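Local coordinates for L protein (CAS virus, PDB 5MV0) that is the viral polymerase, whose N-terminal cap-snatching domain probably acts as an endonuclease that cleaves capped host RNA to supply primers for transcription, at residues S19-L24 against G151-R156; T47-N52 against K147-N152; I100-S105 against I141-T146. One frame throughout, in Å; residues are numbered along the deposited sequence. Where two conformers were deposited one is given.

Interaction 2 lies nearest the centre of the chain and interaction 1 farthest out, beside other subunits; all three are partly buried. Interaction 3 pairs strands 98-106 and 137-145 by regular backbone hydrogen bonds. Interaction 2 sets the loop that follows strand 137-145 against helix 34-57, with side chains of the helix gripping loop backbone. Interaction 1 takes the end of that loop to the turn after helix 4-20, through one buried carboxylate and a small apolar patch beside neighbouring subunits. Interactions 1 and 2 share Gly151, Asn152 and a water, and Leu24 packs on Thr47 and Ile48. His49 joins interactions 2 and 3 through a weak hydrogen bond to Ser105 O.

Interaction 1 of 3, residues S19-L24 against G151-R156; sequences SIEPDL and GNVPER
Glu21 and Asn152 each carry CG anti to the carbonyl carbon (chi1 -79° in Glu21), and a second bend in the glutamate chain, chi2 -78°, turns its carboxylate to the amide of Asn152. The two side chains cross at about a right angle, with the carboxylate and amide planes 30° apart. Asn152 ND2 donates to Glu21 OE2 at 2.7 Å; the bond lies close to the amide plane but reaches the oxygen from above the carboxylate plane. A water bridges Glu21 OE2 and Asn152 N, from which it accepts at 2.8 Å; its short approach to OE2 is best read with caution. The asparagine side chain thus bonds the carboxylate directly, its backbone N only through the water. Arg55 of helix 34-57 adds a salt bridge to the same oxygen, which would probably favour the ionised form of this buried acid.

The contact joins two helix ends: Glu21 is the first residue to leave helical geometry after helix 4-20, and Pro154 is the N-cap residue of helix 155-170 in this cap-snatching domain of the PDDEXK clan. Beside the polar pair, Glu21 CG rests on Val153 CG2 at 3.8 Å. Ile20 covers the other part of the loop with two branches. Its CG2 lies 3.6 Å from Asn152 O and 4.4 Å from Val153 CG2, while CD1 meets Pro154 CD tip to tip at 3.7 Å. Around this apolar patch, Ile20 also packs on Leu157 of helix 155-170 and on Tyr25 of a second subunit, and Asp32 of a third subunit lies against Pro154.

Interaction 2 of 3, residues T47-N52 against K147-N152; sequences TIHELN and KPRNGN
His49 and Asn52, one turn apart on helix 34-57, reach across to the backbone of Arg149 and hold it by both its N-H and its carbonyl. With CG of His49 anti to the backbone N (chi1 -178°), the imidazole swings to the loop and ND1 accepts from Arg149 N at 3.0 Å. This bond is nearly straight at 172° and lies near the ring plane, consistent with ND1 carrying no proton. Asn52 ND2 donates to Arg149 O at 2.9 Å; the partner lies in the amide plane, while the donor sits above the carbonyl plane.

Packing is closest around these bonds: His49 CB touches Pro148 CB at 3.8 Å, and Ile48 CG2 comes within 3.6 Å of Arg149 O. The loop runs from strand 137-145 of the central sheet to helix 155-170, and this contact fastens that connection to helix 34-57. The imidazole also packs on Ala104 and Thr106 of strand 98-106, so the ring lies between the loop and the sheet.

The more open side begins at Gly151, whose CA lies 3.6 Å from Asn52 OD1. There the link to the loop passes through a water: the one that also contacts Glu21 lies 2.8 Å from Asn52 OD1. Arg149 is partly exposed; its CG passes His49 CE1 at 3.9 Å, and the extended chain carries the guanidinium onward to salt bridges with Glu145 and Asp56, its plane steeply inclined to the imidazole.

Interaction 3 of 3, residues I100-S105 against I141-T146; sequences IVLEAS and IVISET
Strands 98-106 and 137-145 pair as parallel neighbours in the mixed sheet at the core of this PDDEXK-type nuclease fold, strand 137-145 lying at an edge within this chain. The axes of the two short segments approach to 4.7 Å, their N-to-C directions 12° apart. The bonding begins with Ile141 N to Val101 O at 2.8 Å; then Glu103 N donates to Ile141 O and Glu103 O accepts from Ile143 N. Toward the end the geometry relaxes: Ser105 N reaches Ile143 O at only 137°, and Glu145 N to Ser105 O lengthens to 3.1 Å.

On the face bearing Leu102 and Ile143, Leu102 CD1 lies 4.1 Å from Ile143 CD1 and approaches Ile141 CG2. Leu102 packs on Cys53, Cys54 and Leu57 of helix 34-57. Ile100 CG2 meets Ile141 CD1 at 3.7 Å.

The other face, covered by helix 110-122, carries Glu103, which with Asp88 beside it probably corresponds to acidic active-site residues of the family; Lys123 and Tyr124 bind its carboxylate. Ser105 OG stands between its backbone N and carbonyl carbon (chi1 66°), whereas Ser144 OG is anti to its N; these torsions bring the hydroxyls to 2.9 Å in a hydrogen bond. A water lies between Ser105 OG and Ile143 O, 3.0 Å from the latter. Backbone pairing therefore fixes the register, while hydroxyl pair and water add a polar network to this buried end.

Interaction 1 of 3, residues S19-L24 against G151-R156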
ATOM      1  N   SER B  19       0.425  -2.415   0.345  1.00 11.61           N
ATOM      2  CA  SER B  19       0.527  -1.880  -1.013  1.00 13.11           C
ATOM      3  C   SER B  19      -0.762  -2.111  -1.792  1.00 16.24           C
ATOM      4  O   SER B  19      -1.186  -1.254  -2.584  1.00 17.09           O
ATOM      5  CB  SER B  19       1.707  -2.526  -1.741  1.00 13.84           C
ATOM      6  OG  SER B  19       2.937  -2.319  -1.042  1.00 14.36           O
ATOM      7  N   ILE B  20      -1.379  -3.280  -1.593  1.00 16.55           N
ATOM      8  CA  ILE B  20      -2.589  -3.658  -2.323  1.00 19.47           C
ATOM      9  C   ILE B  20      -3.796  -2.862  -1.834  1.00 22.30           C
ATOM     10  O   ILE B  20      -4.652  -2.465  -2.632  1.00 19.17           O
ATOM     11  CB  ILE B  20      -2.821  -5.172  -2.176  1.00 16.35           C
ATOM     12  CG1 ILE B  20      -1.721  -5.960  -2.883  1.00 16.40           C
ATOM     13  CG2 ILE B  20      -4.211  -5.573  -2.700  1.00 18.47           C
ATOM     14  CD1 ILE B  20      -1.754  -7.477  -2.593  1.00 16.14           C
ATOM     15  N   GLU B  21      -3.903  -2.642  -0.517  1.00 17.16           N
ATOM     16  CA  GLU B  21      -5.023  -1.917   0.098  1.00 16.97           C
ATOM     17  C   GLU B  21      -4.465  -0.844   1.019  1.00 18.64           C
ATOM     18  O   GLU B  21      -4.435  -1.016   2.249  1.00 19.15           O
ATOM     19  CB  GLU B  21      -5.945  -2.850   0.893  1.00 22.94           C
ATOM     20  CG  GLU B  21      -6.920  -3.652   0.056  1.00 30.38           C
ATOM     21  CD  GLU B  21      -8.132  -2.840  -0.410  1.00 29.89           C
ATOM     22  OE1 GLU B  21      -8.170  -1.592  -0.234  1.00 24.42           O
ATOM     23  OE2 GLU B  21      -9.062  -3.475  -0.938  1.00 32.85           O
ATOM     24  N   PRO B  22      -4.018   0.285   0.460  1.00 16.01           N
ATOM     25  CA  PRO B  22      -3.319   1.298   1.270  1.00 16.32           C
ATOM     26  C   PRO B  22      -4.191   2.022   2.278  1.00 17.86           C
ATOM     27  O   PRO B  22      -3.637   2.718   3.142  1.00 16.70           O
ATOM     28  CB  PRO B  22      -2.772   2.277   0.213  1.00 16.63           C
ATOM     29  CG  PRO B  22      -2.702   1.473  -1.045  1.00 18.25           C
ATOM     30  CD  PRO B  22      -3.912   0.566  -0.981  1.00 15.91           C
ATOM     31  N   ASP B  23      -5.520   1.909   2.207  1.00 20.66           N
ATOM     32  CA  ASP B  23      -6.347   2.427   3.297  1.00 25.61           C
ATOM     33  C   ASP B  23      -6.005   1.774   4.630  1.00 28.37           C
ATOM     34  O   ASP B  23      -6.296   2.344   5.687  1.00 24.70           O
ATOM     35  CB  ASP B  23      -7.833   2.213   3.009  1.00 26.13           C
ATOM     36  CG  ASP B  23      -8.365   3.158   1.952  1.00 34.43           C
ATOM     37  OD1 ASP B  23      -7.727   4.203   1.706  1.00 38.41           O
ATOM     38  OD2 ASP B  23      -9.425   2.852   1.368  1.00 45.60           O
ATOM     39  N   LEU B  24      -5.402   0.586   4.605  1.00 21.58           N
ATOM     40  CA  LEU B  24      -5.022  -0.075   5.845  1.00 22.24           C
ATOM     41  C   LEU B  24      -3.748   0.501   6.450  1.00 24.70           C
ATOM     42  O   LEU B  24      -3.466   0.231   7.627  1.00 19.72           O
ATOM     43  CB  LEU B  24      -4.836  -1.575   5.595  1.00 19.82           C
ATOM     44  CG  LEU B  24      -6.061  -2.361   5.117  1.00 25.69           C
ATOM     45  CD1 LEU B  24      -5.632  -3.706   4.547  1.00 26.62           C
ATOM     46  CD2 LEU B  24      -7.012  -2.560   6.274  1.00 21.27           C
ATOM     47  N   GLY B 151     -11.536  -9.555   0.191  1.00 22.19           N
ATOM     48  CA  GLY B 151     -11.696  -8.473  -0.773  1.00 19.71           C
ATOM     49  C   GLY B 151     -10.623  -8.526  -1.850  1.00 23.70           C
ATOM     50  O   GLY B 151     -10.396  -9.563  -2.471  1.00 20.57           O
ATOM     51  N   ASN B 152      -9.926  -7.404  -2.056  1.00 18.27           N
ATOM     52  CA  ASN B 152      -8.849  -7.346  -3.038  1.00 20.92           C
ATOM     53  C   ASN B 152      -7.554  -7.995  -2.562  1.00 22.40           C
ATOM     54  O   ASN B 152      -6.620  -8.118  -3.359  1.00 19.60           O
ATOM     55  CB  ASN B 152      -8.552  -5.895  -3.400  1.00 27.43           C
ATOM     56  CG  ASN B 152      -9.753  -5.183  -3.957  1.00 33.70           C
ATOM     57  OD1 ASN B 152     -10.356  -5.642  -4.921  1.00 33.30           O
ATOM     58  ND2 ASN B 152     -10.136  -4.075  -3.325  1.00 28.00           N
ATOM     59  N   VAL B 153      -7.450  -8.377  -1.293  1.00 19.21           N
ATOM     60  CA  VAL B 153      -6.213  -8.981  -0.798  1.00 15.15           C
ATOM     61  C   VAL B 153      -6.239 -10.477  -1.076  1.00 15.81           C
ATOM     62  O   VAL B 153      -7.193 -11.158  -0.673  1.00 19.29           O
ATOM     63  CB  VAL B 153      -6.011  -8.712   0.701  1.00 18.75           C
ATOM     64  CG1 VAL B 153      -4.698  -9.325   1.145  1.00 18.18           C
ATOM     65  CG2 VAL B 153      -6.027  -7.225   0.973  1.00 18.17           C
ATOM     66  N   PRO B 154      -5.218 -11.025  -1.748  1.00 17.26           N
ATOM     67  CA  PRO B 154      -5.188 -12.472  -2.011  1.00 20.61           C
ATOM     68  C   PRO B 154      -5.283 -13.275  -0.719  1.00 22.58           C
ATOM     69  O   PRO B 154      -4.638 -12.951   0.283  1.00 18.71           O
ATOM     70  CB  PRO B 154      -3.832 -12.686  -2.697  1.00 21.09           C
ATOM     71  CG  PRO B 154      -3.427 -11.331  -3.228  1.00 19.09           C
ATOM     72  CD  PRO B 154      -4.037 -10.318  -2.287  1.00 18.30           C
ATOM     73  N   GLU B 155      -6.084 -14.348  -0.759  1.00 16.98           N
ATOM     74  CA  GLU B 155      -6.310 -15.140   0.447  0.60 20.79           C
ATOM     75  C   GLU B 155      -5.016 -15.725   0.992  1.00 21.09           C
ATOM     76  O   GLU B 155      -4.887 -15.917   2.210  1.00 17.96           O
ATOM     77  CB  GLU B 155      -7.313 -16.268   0.190  0.60 23.69           C
ATOM     78  CG  GLU B 155      -7.770 -16.903   1.500  0.60 23.47           C
ATOM     79  CD  GLU B 155      -8.714 -18.080   1.336  0.60 29.12           C
ATOM     80  OE1 GLU B 155      -9.065 -18.433   0.187  0.60 31.21           O
ATOM     81  OE2 GLU B 155      -9.101 -18.652   2.377  0.60 25.86           O
ATOM     82  N   ARG B 156      -4.045 -16.011   0.120  1.00 18.59           N
ATOM     83  CA  ARG B 156      -2.788 -16.567   0.605  1.00 20.73           C
ATOM     84  C   ARG B 156      -2.095 -15.607   1.570  1.00 18.86           C
ATOM     85  O   ARG B 156      -1.440 -16.044   2.527  1.00 17.83           O
ATOM     86  CB  ARG B 156      -1.878 -16.896  -0.577  1.00 21.36           C
ATOM     87  CG  ARG B 156      -0.592 -17.586  -0.193  1.00 22.88           C
ATOM     88  CD  ARG B 156      -0.881 -18.837   0.614  1.00 30.73           C
ATOM     89  NE  ARG B 156       0.340 -19.500   1.067  1.00 38.27           N
ATOM     90  CZ  ARG B 156       0.913 -20.529   0.452  1.00 43.18           C
ATOM     91  NH1 ARG B 156       0.381 -21.026  -0.663  1.00 42.39           N
ATOM     92  NH2 ARG B 156       2.018 -21.064   0.958  1.00 36.66           N
TER
HETATM   93  O   HOH W   1      -9.795  -5.633   0.109  1.00 26.81           O

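Interaction 2 of 3, residues T47-N52 against K147-N152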
ATOM      1  N   THR B  47      -8.589  -6.299  10.818  1.00 12.35           N
ATOM      2  CA  THR B  47      -8.935  -5.025  10.179  1.00 12.67           C
ATOM      3  C   THR B  47      -9.313  -5.218   8.711  1.00 15.92           C
ATOM      4  O   THR B  47     -10.191  -4.514   8.194  1.00 15.82           O
ATOM      5  CB  THR B  47      -7.769  -4.034  10.297  1.00 20.66           C
ATOM      6  OG1 THR B  47      -7.486  -3.788  11.677  1.00 17.68           O
ATOM      7  CG2 THR B  47      -8.124  -2.726   9.662  1.00 27.49           C
ATOM      8  N   ILE B  48      -8.635  -6.136   8.014  1.00 15.04           N
ATOM      9  CA  ILE B  48      -9.006  -6.462   6.635  1.00 17.41           C
ATOM     10  C   ILE B  48     -10.449  -6.975   6.577  1.00 20.15           C
ATOM     11  O   ILE B  48     -11.254  -6.561   5.724  1.00 15.89           O
ATOM     12  CB  ILE B  48      -8.007  -7.482   6.050  1.00 17.62           C
ATOM     13  CG1 ILE B  48      -6.605  -6.846   5.943  1.00 14.59           C
ATOM     14  CG2 ILE B  48      -8.484  -8.005   4.697  1.00 15.72           C
ATOM     15  CD1 ILE B  48      -5.485  -7.843   5.609  1.00 17.15           C
ATOM     16  N   HIS B  49     -10.793  -7.888   7.482  1.00 13.32           N
ATOM     17  CA  HIS B  49     -12.168  -8.373   7.575  1.00 17.99           C
ATOM     18  C   HIS B  49     -13.158  -7.225   7.769  1.00 21.37           C
ATOM     19  O   HIS B  49     -14.175  -7.147   7.063  1.00 18.31           O
ATOM     20  CB  HIS B  49     -12.272  -9.372   8.724  1.00 22.49           C
ATOM     21  CG  HIS B  49     -13.628  -9.975   8.891  1.00 19.63           C
ATOM     22  ND1 HIS B  49     -14.251 -10.696   7.895  1.00 17.93           N
ATOM     23  CD2 HIS B  49     -14.467  -9.994   9.955  1.00 20.67           C
ATOM     24  CE1 HIS B  49     -15.420 -11.130   8.336  1.00 22.04           C
ATOM     25  NE2 HIS B  49     -15.572 -10.722   9.586  1.00 20.06           N
ATOM     26  N   GLU B  50     -12.890  -6.337   8.743  1.00 15.76           N
ATOM     27  CA  GLU B  50     -13.766  -5.186   8.979  1.00 18.58           C
ATOM     28  C   GLU B  50     -13.904  -4.335   7.733  1.00 19.57           C
ATOM     29  O   GLU B  50     -15.005  -3.909   7.376  1.00 17.69           O
ATOM     30  CB  GLU B  50     -13.228  -4.293  10.100  1.00 15.89           C
ATOM     31  CG  GLU B  50     -13.192  -4.862  11.490  1.00 19.84           C
ATOM     32  CD  GLU B  50     -12.329  -3.983  12.413  1.00 21.69           C
ATOM     33  OE1 GLU B  50     -11.910  -2.874  11.985  1.00 24.67           O
ATOM     34  OE2 GLU B  50     -12.056  -4.407  13.552  1.00 27.49           O
ATOM     35  N   LEU B  51     -12.776  -4.028   7.090  1.00 14.66           N
ATOM     36  CA  LEU B  51     -12.797  -3.192   5.891  1.00 19.18           C
ATOM     37  C   LEU B  51     -13.693  -3.787   4.811  1.00 17.42           C
ATOM     38  O   LEU B  51     -14.524  -3.091   4.217  1.00 18.49           O
ATOM     39  CB  LEU B  51     -11.377  -3.018   5.347  1.00 16.17           C
ATOM     40  CG  LEU B  51     -11.287  -2.190   4.061  1.00 20.12           C
ATOM     41  CD1 LEU B  51     -12.002  -0.850   4.269  1.00 26.93           C
ATOM     42  CD2 LEU B  51      -9.837  -1.976   3.658  1.00 24.61           C
ATOM     43  N   ASN B  52     -13.519  -5.072   4.523  1.00 17.34           N
ATOM     44  CA  ASN B  52     -14.265  -5.650   3.418  1.00 19.45           C
ATOM     45  C   ASN B  52     -15.737  -5.853   3.762  1.00 25.54           C
ATOM     46  O   ASN B  52     -16.593  -5.751   2.875  1.00 22.39           O
ATOM     47  CB  ASN B  52     -13.578  -6.932   2.985  1.00 16.25           C
ATOM     48  CG  ASN B  52     -12.258  -6.638   2.278  1.00 20.42           C
ATOM     49  OD1 ASN B  52     -12.182  -5.702   1.479  1.00 22.16           O
ATOM     50  ND2 ASN B  52     -11.219  -7.400   2.587  1.00 14.40           N
ATOM     51  N   LYS B 147     -13.592 -17.260   8.298  1.00 20.90           N
ATOM     52  CA  LYS B 147     -12.377 -16.709   7.718  1.00 24.33           C
ATOM     53  C   LYS B 147     -12.592 -15.234   7.425  1.00 20.62           C
ATOM     54  O   LYS B 147     -13.722 -14.806   7.179  1.00 22.30           O
ATOM     55  CB  LYS B 147     -11.990 -17.431   6.414  1.00 21.17           C
ATOM     56  CG  LYS B 147     -11.465 -18.853   6.612  1.00 27.20           C
ATOM     57  CD  LYS B 147     -11.142 -19.499   5.271  1.00 33.32           C
ATOM     58  CE  LYS B 147     -11.016 -21.017   5.379  1.00 41.60           C
ATOM     59  NZ  LYS B 147      -9.831 -21.471   6.148  1.00 40.24           N
ATOM     60  N   PRO B 148     -11.531 -14.436   7.435  1.00 21.49           N
ATOM     61  CA  PRO B 148     -11.703 -13.012   7.134  1.00 17.06           C
ATOM     62  C   PRO B 148     -12.080 -12.833   5.674  1.00 22.67           C
ATOM     63  O   PRO B 148     -11.608 -13.562   4.801  1.00 21.68           O
ATOM     64  CB  PRO B 148     -10.333 -12.405   7.451  1.00 22.22           C
ATOM     65  CG  PRO B 148      -9.380 -13.539   7.376  1.00 22.18           C
ATOM     66  CD  PRO B 148     -10.134 -14.780   7.745  1.00 22.07           C
ATOM     67  N   ARG B 149     -12.981 -11.893   5.425  1.00 20.58           N
ATOM     68  CA  ARG B 149     -13.266 -11.485   4.056  1.00 22.40           C
ATOM     69  C   ARG B 149     -12.032 -10.801   3.483  1.00 19.78           C
ATOM     70  O   ARG B 149     -11.534  -9.827   4.054  1.00 19.81           O
ATOM     71  CB  ARG B 149     -14.464 -10.548   4.030  1.00 20.33           C
ATOM     72  CG  ARG B 149     -15.762 -11.221   4.480  1.00 22.29           C
ATOM     73  CD  ARG B 149     -16.985 -10.451   3.992  1.00 22.79           C
ATOM     74  NE  ARG B 149     -18.208 -10.939   4.627  1.00 27.29           N
ATOM     75  CZ  ARG B 149     -19.415 -10.398   4.463  1.00 25.62           C
ATOM     76  NH1 ARG B 149     -19.580  -9.352   3.666  1.00 19.84           N
ATOM     77  NH2 ARG B 149     -20.463 -10.915   5.092  1.00 24.44           N
ATOM     78  N   ASN B 150     -11.520 -11.307   2.371  1.00 21.08           N
ATOM     79  CA  ASN B 150     -10.244 -10.788   1.896  1.00 24.24           C
ATOM     80  C   ASN B 150     -10.379  -9.686   0.847  1.00 22.10           C
ATOM     81  O   ASN B 150      -9.433  -8.909   0.670  1.00 17.09           O
ATOM     82  CB  ASN B 150      -9.381 -11.941   1.374  1.00 26.51           C
ATOM     83  CG  ASN B 150     -10.036 -12.696   0.245  1.00 26.66           C
ATOM     84  OD1 ASN B 150     -11.046 -13.368   0.437  1.00 33.47           O
ATOM     85  ND2 ASN B 150      -9.427 -12.639  -0.932  1.00 20.96           N
ATOM     86  N   GLY B 151     -11.536  -9.555   0.191  1.00 22.19           N
ATOM     87  CA  GLY B 151     -11.696  -8.473  -0.773  1.00 19.71           C
ATOM     88  C   GLY B 151     -10.623  -8.526  -1.850  1.00 23.70           C
ATOM     89  O   GLY B 151     -10.396  -9.563  -2.471  1.00 20.57           O
ATOM     90  N   ASN B 152      -9.926  -7.404  -2.056  1.00 18.27           N
ATOM     91  CA  ASN B 152      -8.849  -7.346  -3.038  1.00 20.92           C
ATOM     92  C   ASN B 152      -7.554  -7.995  -2.562  1.00 22.40           C
ATOM     93  O   ASN B 152      -6.620  -8.118  -3.359  1.00 19.60           O
ATOM     94  CB  ASN B 152      -8.552  -5.895  -3.400  1.00 27.43           C
ATOM     95  CG  ASN B 152      -9.753  -5.183  -3.957  1.00 33.70           C
ATOM     96  OD1 ASN B 152     -10.356  -5.642  -4.921  1.00 33.30           O
ATOM     97  ND2 ASN B 152     -10.136  -4.075  -3.325  1.00 28.00           N
TER
HETATM   98  O   HOH W   1      -9.795  -5.633   0.109  1.00 26.81           O

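Interaction 3 of 3, residues I100-S105 against I141-T146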
ATOM      1  N   ILE B 100     -26.891   2.824  10.284  1.00 20.59           N
ATOM      2  CA  ILE B 100     -26.418   1.446  10.275  1.00 22.82           C
ATOM      3  C   ILE B 100     -25.135   1.379  11.098  1.00 26.28           C
ATOM      4  O   ILE B 100     -24.301   2.289  11.030  1.00 22.14           O
ATOM      5  CB  ILE B 100     -26.190   0.949   8.835  1.00 30.02           C
ATOM      6  CG1 ILE B 100     -27.490   1.049   8.021  1.00 35.63           C
ATOM      7  CG2 ILE B 100     -25.675  -0.472   8.834  1.00 26.74           C
ATOM      8  CD1 ILE B 100     -27.302   0.853   6.532  1.00 39.31           C
ATOM      9  N   VAL B 101     -24.992   0.328  11.902  1.00 22.74           N
ATOM     10  CA  VAL B 101     -23.734   0.041  12.584  1.00 20.43           C
ATOM     11  C   VAL B 101     -23.359  -1.412  12.330  1.00 26.42           C
ATOM     12  O   VAL B 101     -24.218  -2.295  12.237  1.00 24.73           O
ATOM     13  CB  VAL B 101     -23.781   0.324  14.102  1.00 21.56           C
ATOM     14  CG1 VAL B 101     -23.893   1.818  14.384  1.00 24.35           C
ATOM     15  CG2 VAL B 101     -24.912  -0.467  14.766  1.00 23.24           C
ATOM     16  N   LEU B 102     -22.056  -1.655  12.217  1.00 24.05           N
ATOM     17  CA  LEU B 102     -21.520  -2.967  11.907  1.00 20.41           C
ATOM     18  C   LEU B 102     -20.595  -3.422  13.025  1.00 21.31           C
ATOM     19  O   LEU B 102     -19.763  -2.643  13.508  1.00 21.37           O
ATOM     20  CB  LEU B 102     -20.752  -2.943  10.573  1.00 17.54           C
ATOM     21  CG  LEU B 102     -19.820  -4.140  10.356  1.00 20.09           C
ATOM     22  CD1 LEU B 102     -20.629  -5.395  10.066  1.00 19.32           C
ATOM     23  CD2 LEU B 102     -18.820  -3.844   9.244  1.00 20.33           C
ATOM     24  N   GLU B 103     -20.747  -4.679  13.433  1.00 18.99           N
ATOM     25  CA  GLU B 103     -19.785  -5.378  14.283  1.00 17.29           C
ATOM     26  C   GLU B 103     -19.322  -6.604  13.511  1.00 22.95           C
ATOM     27  O   GLU B 103     -20.121  -7.507  13.234  1.00 22.02           O
ATOM     28  CB  GLU B 103     -20.399  -5.776  15.625  1.00 17.39           C
ATOM     29  CG  GLU B 103     -20.841  -4.599  16.504  1.00 18.84           C
ATOM     30  CD  GLU B 103     -19.667  -3.820  17.082  1.00 25.03           C
ATOM     31  OE1 GLU B 103     -18.512  -4.294  16.961  1.00 27.98           O
ATOM     32  OE2 GLU B 103     -19.900  -2.735  17.654  1.00 20.16           O
ATOM     33  N   ALA B 104     -18.040  -6.641  13.157  1.00 21.50           N
ATOM     34  CA  ALA B 104     -17.496  -7.716  12.334  1.00 18.30           C
ATOM     35  C   ALA B 104     -16.400  -8.451  13.088  1.00 19.20           C
ATOM     36  O   ALA B 104     -15.588  -7.834  13.787  1.00 19.23           O
ATOM     37  CB  ALA B 104     -16.936  -7.173  11.011  1.00 20.72           C
ATOM     38  N   SER B 105     -16.365  -9.768  12.933  1.00 15.97           N
ATOM     39  CA  SER B 105     -15.342 -10.563  13.594  1.00 19.58           C
ATOM     40  C   SER B 105     -15.162 -11.856  12.824  1.00 18.07           C
ATOM     41  O   SER B 105     -16.002 -12.237  11.997  1.00 22.10           O
ATOM     42  CB  SER B 105     -15.729 -10.861  15.043  1.00 22.95           C
ATOM     43  OG  SER B 105     -16.871 -11.708  15.044  1.00 22.74           O
ATOM     44  N   ILE B 141     -25.887  -4.494  12.316  1.00 26.80           N
ATOM     45  CA  ILE B 141     -25.444  -5.641  11.535  1.00 21.81           C
ATOM     46  C   ILE B 141     -24.260  -6.268  12.260  1.00 29.72           C
ATOM     47  O   ILE B 141     -23.250  -5.602  12.516  1.00 26.28           O
ATOM     48  CB  ILE B 141     -25.086  -5.234  10.097  1.00 25.93           C
ATOM     49  CG1 ILE B 141     -26.294  -4.546   9.454  1.00 26.71           C
ATOM     50  CG2 ILE B 141     -24.664  -6.460   9.279  1.00 23.46           C
ATOM     51  CD1 ILE B 141     -26.073  -4.054   8.028  1.00 27.65           C
ATOM     52  N   VAL B 142     -24.390  -7.540  12.611  1.00 22.79           N
ATOM     53  CA  VAL B 142     -23.376  -8.267  13.361  1.00 27.83           C
ATOM     54  C   VAL B 142     -22.991  -9.486  12.537  1.00 24.91           C
ATOM     55  O   VAL B 142     -23.837 -10.344  12.256  1.00 28.55           O
ATOM     56  CB  VAL B 142     -23.880  -8.662  14.760  1.00 25.83           C
ATOM     57  CG1 VAL B 142     -22.795  -9.382  15.557  1.00 26.98           C
ATOM     58  CG2 VAL B 142     -24.358  -7.424  15.503  1.00 26.76           C
ATOM     59  N   ILE B 143     -21.725  -9.551  12.136  1.00 25.03           N
ATOM     60  CA  ILE B 143     -21.210 -10.605  11.269  1.00 21.27           C
ATOM     61  C   ILE B 143     -20.046 -11.280  11.976  1.00 24.58           C
ATOM     62  O   ILE B 143     -19.106 -10.606  12.412  1.00 21.92           O
ATOM     63  CB  ILE B 143     -20.758 -10.038   9.910  1.00 20.77           C
ATOM     64  CG1 ILE B 143     -21.949  -9.548   9.094  1.00 27.78           C
ATOM     65  CG2 ILE B 143     -19.938 -11.063   9.101  1.00 24.09           C
ATOM     66  CD1 ILE B 143     -21.503  -8.713   7.885  1.00 23.38           C
ATOM     67  N   SER B 144     -20.100 -12.605  12.085  1.00 23.30           N
ATOM     68  CA  SER B 144     -18.974 -13.379  12.596  1.00 21.50           C
ATOM     69  C   SER B 144     -18.776 -14.591  11.701  1.00 26.52           C
ATOM     70  O   SER B 144     -19.648 -15.464  11.633  1.00 24.37           O
ATOM     71  CB  SER B 144     -19.195 -13.807  14.049  1.00 22.24           C
ATOM     72  OG  SER B 144     -18.013 -14.376  14.583  1.00 23.77           O
ATOM     73  N   GLU B 145     -17.624 -14.661  11.038  1.00 18.54           N
ATOM     74  CA  GLU B 145     -17.396 -15.620   9.967  1.00 23.91           C
ATOM     75  C   GLU B 145     -16.140 -16.436  10.221  1.00 21.87           C
ATOM     76  O   GLU B 145     -15.262 -16.047  10.995  1.00 22.72           O
ATOM     77  CB  GLU B 145     -17.330 -14.893   8.616  1.00 20.87           C
ATOM     78  CG  GLU B 145     -18.717 -14.468   8.209  1.00 23.64           C
ATOM     79  CD  GLU B 145     -18.754 -13.549   7.023  1.00 30.98           C
ATOM     80  OE1 GLU B 145     -17.676 -13.129   6.545  1.00 28.84           O
ATOM     81  OE2 GLU B 145     -19.880 -13.237   6.582  1.00 28.11           O
ATOM     82  N   THR B 146     -16.063 -17.594   9.594  1.00 19.03           N
ATOM     83  CA  THR B 146     -14.954 -18.498   9.790  1.00 23.08           C
ATOM     84  C   THR B 146     -13.617 -17.976   9.392  1.00 22.46           C
ATOM     85  O   THR B 146     -12.674 -18.224  10.033  1.00 21.48           O
ATOM     86  CB  THR B 146     -15.134 -19.855   9.063  1.00 25.12           C
ATOM     87  OG1 THR B 146     -16.428 -20.352   9.300  1.00 29.49           O
ATOM     88  CG2 THR B 146     -14.281 -20.782   9.610  1.00 34.88           C
TER
HETATM   89  O   HOH W   2     -18.936 -10.052  15.313  1.00 21.68           O